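PDB 2CVI: 75aa long hypothetical regulatory protein AsnC from Pyrococcus horikoshii, which is of unknown function but self-associates and, as a stand-alone Lrp/AsnC-type ligand-binding domain, may bind a small effector such as an amino acid. Local coordinates for residues L52-F55 and I56-I60. Numbering follows the deposited sequence.
Sequences LDQF and ITEKI
The Phe55 ring is flanked by Lys59 at its CD1/CE1 branch and by Ile60 at CE2. Starting from CB, the atoms CB, CG and CD2 lie near the adjoining Ile56 N, with CD2 3.7 Å from that nitrogen; for CB this closeness is simply covalent geometry. CG stands anti to the backbone N (chi1 -177°), and the two branches of the ring meet different residues. CD1 and CE1 meet Lys59 CD, CE1 at 3.8 Å; on the other branch, CE2 is 3.8 Å from Ile60 CD1. Both neighbours approach the ring obliquely. The bend of Lys59 at chi2 places CD near CD1 and CE1, and NZ then makes a long, weak ion pair with Glu27.

One turn earlier, Leu52 CD1 packs on Ile56 CD1 at 3.9 Å, continuing the same apolar side. On the outward side, Asp53 O takes two donors from Thr57: N at 2.9 Å, and OG1 at 3.2 Å from above the carbonyl plane. Gln54 and Glu58 run alongside each other, Gln54 CG 3.6 Å from Glu58 OE1, amide and carboxylate planes 29° apart.

The turn widens towards Ile60: Gln54 O takes Glu58 N at i+4 and, weakly, Lys59 N at i+5, while Phe55 O takes Ile60 N at i+5 (3.0 Å, N-H...O 150°). Leu52, Phe55, Ile56 and Ile60 all touch strand 2-10; Leu52 and Phe55 also touch strand 40-46, Leu52, Ile56 and Ile60 strand 66-77, and Phe55 Met25. This is the apolar face of helix 49-59 packed on the four-stranded antiparallel sheet, the ferredoxin-like alpha/beta sandwich of the dimeric alpha-beta barrel family that includes Lrp/AsnC effector domains.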
ATOM      1  N   LEU A  52      16.524   6.329  -2.357  1.00 15.48           N
ATOM      2  CA  LEU A  52      15.148   6.107  -2.802  1.00 13.71           C
ATOM      3  C   LEU A  52      14.849   6.950  -4.047  1.00 15.03           C
ATOM      4  O   LEU A  52      14.192   6.467  -4.965  1.00 15.06           O
ATOM      5  CB  LEU A  52      14.190   6.440  -1.665  1.00 14.07           C
ATOM      6  CG  LEU A  52      12.702   6.415  -2.045  1.00 12.94           C
ATOM      7  CD1 LEU A  52      12.319   5.001  -2.523  1.00 15.41           C
ATOM      8  CD2 LEU A  52      11.858   6.905  -0.852  1.00 14.86           C
ATOM      9  N   ASP A  53      15.291   8.206  -4.057  1.00 14.64           N
ATOM     10  CA  ASP A  53      15.061   9.092  -5.183  1.00 15.09           C
ATOM     11  C   ASP A  53      15.676   8.518  -6.447  1.00 15.68           C
ATOM     12  O   ASP A  53      15.049   8.517  -7.514  1.00 17.18           O
ATOM     13  CB  ASP A  53      15.654  10.472  -4.865  1.00 16.78           C
ATOM     14  CG  ASP A  53      15.084  11.551  -5.735  1.00 20.99           C
ATOM     15  OD1 ASP A  53      13.888  11.473  -6.094  1.00 24.36           O
ATOM     16  OD2 ASP A  53      15.835  12.486  -6.057  1.00 23.94           O
ATOM     17  N   GLN A  54      16.901   8.012  -6.339  1.00 16.20           N
ATOM     18  CA  GLN A  54      17.555   7.429  -7.489  1.00 18.32           C
ATOM     19  C   GLN A  54      16.842   6.175  -7.945  1.00 16.98           C
ATOM     20  O   GLN A  54      16.740   5.930  -9.147  1.00 18.30           O
ATOM     21  CB  GLN A  54      19.028   7.168  -7.182  1.00 20.05           C
ATOM     22  CG  GLN A  54      19.735   8.483  -6.971  1.00 26.99           C
ATOM     23  CD  GLN A  54      21.214   8.337  -6.703  1.00 29.73           C
ATOM     24  OE1 GLN A  54      21.759   7.232  -6.722  1.00 33.23           O
ATOM     25  NE2 GLN A  54      21.877   9.462  -6.460  1.00 30.44           N
ATOM     26  N   PHE A  55      16.329   5.379  -7.019  1.00 15.29           N
ATOM     27  CA  PHE A  55      15.587   4.188  -7.418  1.00 17.08           C
ATOM     28  C   PHE A  55      14.357   4.582  -8.232  1.00 16.34           C
ATOM     29  O   PHE A  55      14.076   3.978  -9.276  1.00 15.62           O
ATOM     30  CB  PHE A  55      15.160   3.430  -6.163  1.00 16.93           C
ATOM     31  CG  PHE A  55      14.439   2.148  -6.442  1.00 17.54           C
ATOM     32  CD1 PHE A  55      15.162   0.976  -6.627  1.00 20.31           C
ATOM     33  CD2 PHE A  55      13.046   2.108  -6.550  1.00 17.81           C
ATOM     34  CE1 PHE A  55      14.506  -0.226  -6.912  1.00 19.56           C
ATOM     35  CE2 PHE A  55      12.368   0.897  -6.844  1.00 17.07           C
ATOM     36  CZ  PHE A  55      13.114  -0.263  -7.019  1.00 18.18           C
ATOM     37  N   ILE A  56      13.609   5.570  -7.742  1.00 15.49           N
ATOM     38  CA  ILE A  56      12.392   6.019  -8.399  1.00 15.30           C
ATOM     39  C   ILE A  56      12.630   6.675  -9.751  1.00 16.41           C
ATOM     40  O   ILE A  56      11.901   6.398 -10.696  1.00 15.91           O
ATOM     41  CB  ILE A  56      11.656   7.042  -7.482  1.00 15.49           C
ATOM     42  CG1 ILE A  56      11.087   6.311  -6.260  1.00 17.34           C
ATOM     43  CG2 ILE A  56      10.548   7.783  -8.257  1.00 18.52           C
ATOM     44  CD1 ILE A  56      10.500   7.233  -5.217  1.00 20.90           C
ATOM     45  N   THR A  57      13.636   7.534  -9.866  1.00 18.23           N
ATOM     46  CA  THR A  57      13.787   8.213 -11.153  1.00 18.39           C
ATOM     47  C   THR A  57      14.736   7.524 -12.135  1.00 18.70           C
ATOM     48  O   THR A  57      14.548   7.635 -13.367  1.00 20.66           O
ATOM     49  CB  THR A  57      14.176   9.678 -10.936  1.00 20.48           C
ATOM     50  OG1 THR A  57      15.512   9.706 -10.457  1.00 21.74           O
ATOM     51  CG2 THR A  57      13.243  10.371  -9.897  1.00 21.66           C
ATOM     52  N   GLU A  58      15.695   6.762 -11.630  1.00 17.60           N
ATOM     53  CA  GLU A  58      16.596   6.033 -12.520  1.00 18.05           C
ATOM     54  C   GLU A  58      16.263   4.562 -12.723  1.00 19.26           C
ATOM     55  O   GLU A  58      16.060   4.133 -13.854  1.00 18.48           O
ATOM     56  CB  GLU A  58      18.037   6.107 -12.047  1.00 20.37           C
ATOM     57  CG  GLU A  58      18.529   7.520 -11.768  1.00 21.29           C
ATOM     58  CD  GLU A  58      19.986   7.532 -11.302  1.00 24.35           C
ATOM     59  OE1 GLU A  58      20.395   8.436 -10.543  1.00 23.21           O
ATOM     60  OE2 GLU A  58      20.744   6.634 -11.706  1.00 26.52           O
ATOM     61  N   LYS A  59      16.220   3.796 -11.638  1.00 18.83           N
ATOM     62  CA  LYS A  59      15.966   2.361 -11.781  1.00 18.47           C
ATOM     63  C   LYS A  59      14.621   2.047 -12.411  1.00 18.40           C
ATOM     64  O   LYS A  59      14.534   1.184 -13.273  1.00 18.96           O
ATOM     65  CB  LYS A  59      16.086   1.665 -10.429  1.00 21.50           C
ATOM     66  CG  LYS A  59      16.283   0.159 -10.545  1.00 25.07           C
ATOM     67  CD  LYS A  59      17.253  -0.308  -9.464  1.00 27.98           C
ATOM     68  CE  LYS A  59      17.691  -1.745  -9.626  1.00 30.99           C
ATOM     69  NZ  LYS A  59      18.456  -2.198  -8.403  1.00 31.89           N
ATOM     70  N   ILE A  60      13.565   2.737 -11.991  1.00 16.93           N
ATOM     71  CA  ILE A  60      12.251   2.473 -12.562  1.00 17.77           C
ATOM     72  C   ILE A  60      12.204   2.799 -14.055  1.00 18.24           C
ATOM     73  O   ILE A  60      11.478   2.137 -14.802  1.00 17.90           O
ATOM     74  CB  ILE A  60      11.142   3.240 -11.813  1.00 17.56           C
ATOM     75  CG1 ILE A  60      11.026   2.676 -10.393  1.00 18.10           C
ATOM     76  CG2 ILE A  60       9.795   3.109 -12.557  1.00 16.38           C
ATOM     77  CD1 ILE A  60      10.836   1.174 -10.309  1.00 20.30           C
TER